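Long-range contact in Bse634I restriction endonuclease (PDB 1KNV), which is a restriction endonuclease that cuts DNA at a specific sequence and probably needs metal ions to do so: residues 43-55 / 71-83. Residues are numbered along the deposited sequence; the frame is centred on the assembly and turned at random.
Sequences IKENLDKLENYVK and FSNTRGTWFEVMI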
ATOM      1  N   ILE B  43       6.840 -31.482  32.297  1.00 33.41           N
ATOM      2  CA  ILE B  43       6.818 -32.053  30.961  1.00 32.43           C
ATOM      3  C   ILE B  43       8.083 -32.879  30.763  1.00 32.92           C
ATOM      4  O   ILE B  43       8.021 -34.041  30.354  1.00 31.25           O
ATOM      5  CB  ILE B  43       6.771 -30.945  29.892  1.00 32.25           C
ATOM      6  CG1 ILE B  43       5.488 -30.124  30.056  1.00 32.23           C
ATOM      7  CG2 ILE B  43       6.861 -31.560  28.507  1.00 30.48           C
ATOM      8  CD1 ILE B  43       5.397 -28.904  29.143  1.00 31.11           C
ATOM      9  N   LYS B  44       9.230 -32.270  31.059  1.00 34.57           N
ATOM     10  CA  LYS B  44      10.511 -32.950  30.922  1.00 36.46           C
ATOM     11  C   LYS B  44      10.539 -34.217  31.777  1.00 35.98           C
ATOM     12  O   LYS B  44      11.102 -35.230  31.370  1.00 36.27           O
ATOM     13  CB  LYS B  44      11.653 -32.020  31.322  1.00 38.29           C
ATOM     14  CG  LYS B  44      13.016 -32.661  31.203  1.00 42.12           C
ATOM     15  CD  LYS B  44      14.122 -31.693  31.596  1.00 45.22           C
ATOM     16  CE  LYS B  44      15.484 -32.389  31.640  1.00 47.59           C
ATOM     17  NZ  LYS B  44      16.591 -31.438  31.995  1.00 49.62           N
ATOM     18  N   GLU B  45       9.928 -34.161  32.960  1.00 35.76           N
ATOM     19  CA  GLU B  45       9.887 -35.326  33.841  1.00 35.73           C
ATOM     20  C   GLU B  45       9.032 -36.452  33.249  1.00 35.66           C
ATOM     21  O   GLU B  45       9.415 -37.623  33.302  1.00 36.24           O
ATOM     22  CB  GLU B  45       9.374 -34.929  35.231  1.00 36.49           C
ATOM     23  CG  GLU B  45      10.459 -34.403  36.199  1.00 36.93           C
ATOM     24  CD  GLU B  45       9.891 -33.891  37.531  1.00 37.96           C
ATOM     25  OE1 GLU B  45       8.975 -34.540  38.087  1.00 39.14           O
ATOM     26  OE2 GLU B  45      10.364 -32.846  38.031  1.00 37.52           O
ATOM     27  N   ASN B  46       7.880 -36.105  32.680  1.00 34.91           N
ATOM     28  CA  ASN B  46       7.012 -37.102  32.056  1.00 33.57           C
ATOM     29  C   ASN B  46       7.707 -37.741  30.857  1.00 33.34           C
ATOM     30  O   ASN B  46       7.539 -38.934  30.589  1.00 32.73           O
ATOM     31  CB  ASN B  46       5.706 -36.447  31.609  1.00 32.71           C
ATOM     32  CG  ASN B  46       4.717 -36.346  32.725  1.00 32.17           C
ATOM     33  OD1 ASN B  46       3.953 -37.265  32.987  1.00 33.26           O
ATOM     34  ND2 ASN B  46       4.735 -35.223  33.427  1.00 32.07           N
ATOM     35  N   LEU B  47       8.502 -36.944  30.161  1.00 33.23           N
ATOM     36  CA  LEU B  47       9.204 -37.424  28.977  1.00 34.22           C
ATOM     37  C   LEU B  47      10.355 -38.350  29.367  1.00 34.59           C
ATOM     38  O   LEU B  47      10.526 -39.411  28.767  1.00 35.07           O
ATOM     39  CB  LEU B  47       9.733 -36.254  28.154  1.00 33.60           C
ATOM     40  CG  LEU B  47       8.704 -35.349  27.473  1.00 32.79           C
ATOM     41  CD1 LEU B  47       9.381 -34.113  26.886  1.00 31.50           C
ATOM     42  CD2 LEU B  47       8.000 -36.175  26.419  1.00 31.00           C
ATOM     43  N   ASP B  48      11.117 -37.956  30.391  1.00 34.79           N
ATOM     44  CA  ASP B  48      12.237 -38.761  30.885  1.00 34.56           C
ATOM     45  C   ASP B  48      11.695 -40.098  31.366  1.00 35.50           C
ATOM     46  O   ASP B  48      12.279 -41.137  31.087  1.00 36.96           O
ATOM     47  CB  ASP B  48      12.972 -38.070  32.027  1.00 33.63           C
ATOM     48  CG  ASP B  48      13.755 -36.871  31.557  1.00 34.36           C
ATOM     49  OD1 ASP B  48      14.006 -36.777  30.330  1.00 34.55           O
ATOM     50  OD2 ASP B  48      14.114 -36.033  32.410  1.00 33.88           O
ATOM     51  N   LYS B  49      10.559 -40.068  32.059  1.00 35.86           N
ATOM     52  CA  LYS B  49       9.919 -41.278  32.568  1.00 36.73           C
ATOM     53  C   LYS B  49       9.586 -42.231  31.439  1.00 36.65           C
ATOM     54  O   LYS B  49       9.897 -43.419  31.505  1.00 37.07           O
ATOM     55  CB  LYS B  49       8.646 -40.906  33.315  1.00 38.62           C
ATOM     56  CG  LYS B  49       7.605 -42.002  33.382  1.00 41.06           C
ATOM     57  CD  LYS B  49       6.328 -41.450  33.988  1.00 43.58           C
ATOM     58  CE  LYS B  49       5.209 -42.470  33.998  1.00 45.56           C
ATOM     59  NZ  LYS B  49       3.948 -41.850  34.510  1.00 47.06           N
ATOM     60  N   LEU B  50       8.931 -41.702  30.410  1.00 36.55           N
ATOM     61  CA  LEU B  50       8.567 -42.495  29.251  1.00 36.14           C
ATOM     62  C   LEU B  50       9.835 -43.082  28.639  1.00 36.12           C
ATOM     63  O   LEU B  50       9.879 -44.264  28.300  1.00 36.83           O
ATOM     64  CB  LEU B  50       7.825 -41.623  28.226  1.00 36.07           C
ATOM     65  CG  LEU B  50       6.341 -41.350  28.515  1.00 35.96           C
ATOM     66  CD1 LEU B  50       5.873 -40.105  27.801  1.00 36.15           C
ATOM     67  CD2 LEU B  50       5.518 -42.545  28.072  1.00 36.47           C
ATOM     68  N   GLU B  51      10.872 -42.260  28.513  1.00 35.58           N
ATOM     69  CA  GLU B  51      12.131 -42.723  27.944  1.00 35.63           C
ATOM     70  C   GLU B  51      12.711 -43.884  28.745  1.00 34.92           C
ATOM     71  O   GLU B  51      12.969 -44.966  28.201  1.00 34.01           O
ATOM     72  CB  GLU B  51      13.150 -41.584  27.889  1.00 35.72           C
ATOM     73  CG  GLU B  51      14.500 -42.034  27.355  1.00 37.50           C
ATOM     74  CD  GLU B  51      15.350 -40.891  26.850  1.00 38.52           C
ATOM     75  OE1 GLU B  51      16.484 -41.161  26.407  1.00 39.87           O
ATOM     76  OE2 GLU B  51      14.887 -39.729  26.889  1.00 38.85           O
ATOM     77  N   ASN B  52      12.918 -43.646  30.036  1.00 34.24           N
ATOM     78  CA  ASN B  52      13.460 -44.662  30.919  1.00 34.31           C
ATOM     79  C   ASN B  52      12.587 -45.904  30.883  1.00 34.95           C
ATOM     80  O   ASN B  52      13.090 -47.027  30.922  1.00 36.32           O
ATOM     81  CB  ASN B  52      13.548 -44.135  32.341  1.00 33.29           C
ATOM     82  CG  ASN B  52      14.419 -42.913  32.441  1.00 33.93           C
ATOM     83  OD1 ASN B  52      15.423 -42.800  31.737  1.00 35.71           O
ATOM     84  ND2 ASN B  52      14.051 -41.991  33.324  1.00 34.00           N
ATOM     85  N   TYR B  53      11.278 -45.710  30.805  1.00 33.98           N
ATOM     86  CA  TYR B  53      10.385 -46.849  30.746  1.00 32.97           C
ATOM     87  C   TYR B  53      10.730 -47.713  29.547  1.00 33.33           C
ATOM     88  O   TYR B  53      10.880 -48.923  29.666  1.00 34.43           O
ATOM     89  CB  TYR B  53       8.945 -46.407  30.606  1.00 33.19           C
ATOM     90  CG  TYR B  53       8.012 -47.569  30.388  1.00 33.62           C
ATOM     91  CD1 TYR B  53       7.742 -48.476  31.414  1.00 34.00           C
ATOM     92  CD2 TYR B  53       7.374 -47.750  29.167  1.00 33.74           C
ATOM     93  CE1 TYR B  53       6.852 -49.531  31.224  1.00 34.05           C
ATOM     94  CE2 TYR B  53       6.483 -48.800  28.966  1.00 34.01           C
ATOM     95  CZ  TYR B  53       6.222 -49.682  29.998  1.00 34.27           C
ATOM     96  OH  TYR B  53       5.313 -50.695  29.808  1.00 33.64           O
ATOM     97  N   VAL B  54      10.834 -47.088  28.381  1.00 32.90           N
ATOM     98  CA  VAL B  54      11.172 -47.829  27.173  1.00 32.54           C
ATOM     99  C   VAL B  54      12.565 -48.441  27.332  1.00 31.92           C
ATOM    100  O   VAL B  54      12.828 -49.547  26.858  1.00 30.11           O
ATOM    101  CB  VAL B  54      11.132 -46.911  25.923  1.00 32.03           C
ATOM    102  CG1 VAL B  54      11.672 -47.646  24.702  1.00 31.19           C
ATOM    103  CG2 VAL B  54       9.697 -46.459  25.666  1.00 31.96           C
ATOM    104  N   LYS B  55      13.453 -47.722  28.008  1.00 32.39           N
ATOM    105  CA  LYS B  55      14.800 -48.227  28.225  1.00 34.14           C
ATOM    106  C   LYS B  55      14.797 -49.451  29.151  1.00 35.10           C
ATOM    107  O   LYS B  55      15.601 -50.365  28.975  1.00 36.24           O
ATOM    108  CB  LYS B  55      15.697 -47.122  28.789  1.00 33.52           C
ATOM    109  CG  LYS B  55      16.045 -46.048  27.766  1.00 33.37           C
ATOM    110  CD  LYS B  55      17.008 -45.021  28.342  1.00 33.60           C
ATOM    111  CE  LYS B  55      17.507 -44.062  27.275  1.00 34.37           C
ATOM    112  NZ  LYS B  55      18.472 -43.069  27.823  1.00 34.89           N
ATOM    113  N   PHE B  71      15.470 -42.182  20.213  1.00 41.25           N
ATOM    114  CA  PHE B  71      14.864 -41.660  21.434  1.00 41.47           C
ATOM    115  C   PHE B  71      14.520 -40.177  21.340  1.00 40.52           C
ATOM    116  O   PHE B  71      13.443 -39.769  21.769  1.00 40.76           O
ATOM    117  CB  PHE B  71      15.778 -41.908  22.648  1.00 42.10           C
ATOM    118  CG  PHE B  71      15.654 -43.297  23.229  1.00 42.12           C
ATOM    119  CD1 PHE B  71      16.705 -44.206  23.138  1.00 41.78           C
ATOM    120  CD2 PHE B  71      14.467 -43.706  23.832  1.00 41.60           C
ATOM    121  CE1 PHE B  71      16.574 -45.499  23.634  1.00 40.79           C
ATOM    122  CE2 PHE B  71      14.330 -44.995  24.331  1.00 41.44           C
ATOM    123  CZ  PHE B  71      15.385 -45.894  24.231  1.00 40.96           C
ATOM    124  N   SER B  72      15.425 -39.375  20.784  1.00 39.62           N
ATOM    125  CA  SER B  72      15.178 -37.946  20.646  1.00 38.83           C
ATOM    126  C   SER B  72      13.939 -37.740  19.793  1.00 38.01           C
ATOM    127  O   SER B  72      13.163 -36.813  20.020  1.00 37.61           O
ATOM    128  CB  SER B  72      16.361 -37.247  19.983  1.00 39.99           C
ATOM    129  OG  SER B  72      16.170 -35.840  19.995  1.00 41.96           O
ATOM    130  N   ASN B  73      13.759 -38.607  18.804  1.00 36.47           N
ATOM    131  CA  ASN B  73      12.598 -38.526  17.929  1.00 35.76           C
ATOM    132  C   ASN B  73      11.331 -38.948  18.660  1.00 34.82           C
ATOM    133  O   ASN B  73      10.286 -38.324  18.508  1.00 35.13           O
ATOM    134  CB  ASN B  73      12.786 -39.422  16.705  1.00 36.04           C
ATOM    135  CG  ASN B  73      13.804 -38.874  15.728  1.00 36.07           C
ATOM    136  OD1 ASN B  73      14.135 -39.527  14.744  1.00 36.13           O
ATOM    137  ND2 ASN B  73      14.304 -37.666  15.992  1.00 35.75           N
ATOM    138  N   THR B  74      11.419 -40.015  19.444  1.00 33.48           N
ATOM    139  CA  THR B  74      10.259 -40.490  20.178  1.00 31.61           C
ATOM    140  C   THR B  74       9.775 -39.459  21.195  1.00 30.25           C
ATOM    141  O   THR B  74       8.576 -39.292  21.376  1.00 29.87           O
ATOM    142  CB  THR B  74      10.557 -41.820  20.876  1.00 32.38           C
ATOM    143  OG1 THR B  74      10.819 -42.824  19.884  1.00 33.33           O
ATOM    144  CG2 THR B  74       9.378 -42.252  21.711  1.00 31.59           C
ATOM    145  N   ARG B  75      10.695 -38.764  21.855  1.00 29.48           N
ATOM    146  CA  ARG B  75      10.300 -37.740  22.821  1.00 30.01           C
ATOM    147  C   ARG B  75       9.497 -36.636  22.122  1.00 29.99           C
ATOM    148  O   ARG B  75       8.586 -36.041  22.712  1.00 30.49           O
ATOM    149  CB  ARG B  75      11.527 -37.119  23.487  1.00 30.39           C
ATOM    150  CG  ARG B  75      12.247 -38.012  24.465  1.00 31.52           C
ATOM    151  CD  ARG B  75      13.517 -37.332  24.947  1.00 32.50           C
ATOM    152  NE  ARG B  75      13.285 -36.192  25.834  1.00 32.24           N
ATOM    153  CZ  ARG B  75      13.175 -36.287  27.156  1.00 33.51           C
ATOM    154  NH1 ARG B  75      13.264 -37.469  27.750  1.00 34.17           N
ATOM    155  NH2 ARG B  75      13.014 -35.198  27.893  1.00 33.61           N
ATOM    156  N   GLY B  76       9.850 -36.358  20.868  1.00 29.98           N
ATOM    157  CA  GLY B  76       9.147 -35.343  20.099  1.00 28.20           C
ATOM    158  C   GLY B  76       7.717 -35.787  19.855  1.00 28.40           C
ATOM    159  O   GLY B  76       6.779 -35.015  20.045  1.00 29.42           O
ATOM    160  N   THR B  77       7.545 -37.039  19.439  1.00 27.90           N
ATOM    161  CA  THR B  77       6.215 -37.581  19.196  1.00 26.75           C
ATOM    162  C   THR B  77       5.396 -37.563  20.478  1.00 28.67           C
ATOM    163  O   THR B  77       4.188 -37.315  20.450  1.00 29.57           O
ATOM    164  CB  THR B  77       6.296 -39.004  18.693  1.00 26.00           C
ATOM    165  OG1 THR B  77       6.974 -39.016  17.432  1.00 26.50           O
ATOM    166  CG2 THR B  77       4.902 -39.589  18.535  1.00 25.75           C
ATOM    167  N   TRP B  78       6.051 -37.833  21.606  1.00 29.24           N
ATOM    168  CA  TRP B  78       5.370 -37.817  22.893  1.00 28.47           C
ATOM    169  C   TRP B  78       4.983 -36.381  23.237  1.00 27.94           C
ATOM    170  O   TRP B  78       3.869 -36.119  23.693  1.00 29.22           O
ATOM    171  CB  TRP B  78       6.265 -38.386  24.005  1.00 28.72           C
ATOM    172  CG  TRP B  78       6.417 -39.881  23.970  1.00 28.97           C
ATOM    173  CD1 TRP B  78       5.488 -40.796  23.547  1.00 29.20           C
ATOM    174  CD2 TRP B  78       7.548 -40.634  24.412  1.00 28.91           C
ATOM    175  NE1 TRP B  78       5.975 -42.069  23.699  1.00 29.23           N
ATOM    176  CE2 TRP B  78       7.237 -41.999  24.229  1.00 29.33           C
ATOM    177  CE3 TRP B  78       8.797 -40.289  24.946  1.00 29.19           C
ATOM    178  CZ2 TRP B  78       8.131 -43.016  24.561  1.00 29.63           C
ATOM    179  CZ3 TRP B  78       9.686 -41.299  25.274  1.00 28.54           C
ATOM    180  CH2 TRP B  78       9.349 -42.648  25.080  1.00 29.45           C
ATOM    181  N   PHE B  79       5.902 -35.448  23.016  1.00 26.42           N
ATOM    182  CA  PHE B  79       5.630 -34.050  23.309  1.00 26.38           C
ATOM    183  C   PHE B  79       4.440 -33.553  22.499  1.00 26.60           C
ATOM    184  O   PHE B  79       3.604 -32.807  23.004  1.00 26.97           O
ATOM    185  CB  PHE B  79       6.847 -33.199  22.986  1.00 25.69           C
ATOM    186  CG  PHE B  79       6.651 -31.755  23.281  1.00 25.75           C
ATOM    187  CD1 PHE B  79       6.507 -31.321  24.593  1.00 25.84           C
ATOM    188  CD2 PHE B  79       6.601 -30.822  22.251  1.00 26.04           C
ATOM    189  CE1 PHE B  79       6.318 -29.975  24.882  1.00 25.81           C
ATOM    190  CE2 PHE B  79       6.412 -29.474  22.522  1.00 25.67           C
ATOM    191  CZ  PHE B  79       6.270 -29.048  23.845  1.00 26.78           C
ATOM    192  N   GLU B  80       4.382 -33.968  21.237  1.00 26.40           N
ATOM    193  CA  GLU B  80       3.302 -33.595  20.333  1.00 26.55           C
ATOM    194  C   GLU B  80       1.977 -34.100  20.878  1.00 25.71           C
ATOM    195  O   GLU B  80       0.962 -33.394  20.829  1.00 24.86           O
ATOM    196  CB  GLU B  80       3.549 -34.193  18.941  1.00 28.34           C
ATOM    197  CG  GLU B  80       4.513 -33.390  18.059  1.00 32.39           C
ATOM    198  CD  GLU B  80       5.136 -34.217  16.936  1.00 33.44           C
ATOM    199  OE1 GLU B  80       4.425 -35.054  16.347  1.00 34.89           O
ATOM    200  OE2 GLU B  80       6.334 -34.023  16.628  1.00 35.21           O
ATOM    201  N   VAL B  81       1.982 -35.327  21.396  1.00 25.31           N
ATOM    202  CA  VAL B  81       0.766 -35.906  21.959  1.00 24.41           C
ATOM    203  C   VAL B  81       0.373 -35.142  23.221  1.00 24.86           C
ATOM    204  O   VAL B  81      -0.805 -34.858  23.441  1.00 24.90           O
ATOM    205  CB  VAL B  81       0.948 -37.403  22.307  1.00 23.33           C
ATOM    206  CG1 VAL B  81      -0.295 -37.930  23.012  1.00 22.13           C
ATOM    207  CG2 VAL B  81       1.199 -38.199  21.040  1.00 22.47           C
ATOM    208  N   MET B  82       1.365 -34.794  24.039  1.00 24.89           N
ATOM    209  CA  MET B  82       1.115 -34.055  25.278  1.00 25.03           C
ATOM    210  C   MET B  82       0.472 -32.697  25.016  1.00 24.77           C
ATOM    211  O   MET B  82      -0.503 -32.319  25.675  1.00 23.35           O
ATOM    212  CB  MET B  82       2.421 -33.880  26.052  1.00 25.28           C
ATOM    213  CG  MET B  82       2.906 -35.179  26.661  1.00 25.29           C
ATOM    214  SD  MET B  82       4.497 -35.055  27.466  1.00 24.99           S
ATOM    215  CE  MET B  82       4.708 -36.778  27.982  1.00 24.40           C
ATOM    216  N   ILE B  83       1.037 -31.968  24.060  1.00 24.33           N
ATOM    217  CA  ILE B  83       0.515 -30.668  23.671  1.00 24.58           C
ATOM    218  C   ILE B  83      -0.937 -30.836  23.198  1.00 24.74           C
ATOM    219  O   ILE B  83      -1.841 -30.151  23.678  1.00 25.05           O
ATOM    220  CB  ILE B  83       1.371 -30.063  22.529  1.00 24.34           C
ATOM    221  CG1 ILE B  83       2.701 -29.582  23.093  1.00 24.48           C
ATOM    222  CG2 ILE B  83       0.652 -28.898  21.873  1.00 25.27           C
ATOM    223  CD1 ILE B  83       2.549 -28.527  24.172  1.00 23.87           C
TER
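Leu-47 is the bump that fits a hollow formed by Arg-75, Trp-78, Phe-79 and Met-82. Its CD2 lies 3.7 Å from Trp-78 CB. Met-82 returns the fit, dropping among Ile-43, Asn-46, Leu-47 and Leu-50. Its chain is extended (chi3 -178°), which carries CE out to meet the tip of Leu-50, 3.5 Å from CD1. Leu-50 also lays its CB over one face of the Trp-78 indole, a CH-pi contact 3.5 Å from the six-membered ring centre. Thr-74 CG2 covers the opposite face, and Val-54 CG2 fills in at the ring edge. The indole NE1 is hydrogen-bonded to the carbonyl of Pro-26. This is knobs-into-holes packing between helices 43-60 and 68-93, whose short segments run nearer antiparallel than parallel, at 131°. At one end Ile-43 CG2 meets the edge of Phe-79, a ring that also touches Leu-197, a residue seen to bind calcium in this PDDEXK-clan nuclease, though no calcium is bound to this chain here. Arg-75 is the third knob, set among Lys-44, Leu-47, Asp-48 and Glu-51. A bend at chi3 (71°) turns its guanidinium over Leu-47 CB. NH1 forms salt bridges to Asp-48 OD1, at 2.8 Å, and Glu-51 OE2, at 2.9 Å; both acceptors are tilted from the guanidinium plane. A leucine in place of Arg-75 would probably leave both carboxylates without their cationic mate across the helices. Glu-51 OE1 also pairs with Lys-55 NZ of its own helix, a salt bridge whose hydrogen bond is weak, while Lys-55 CE rests over a face of Phe-71, 4.1 Å from the ring centre.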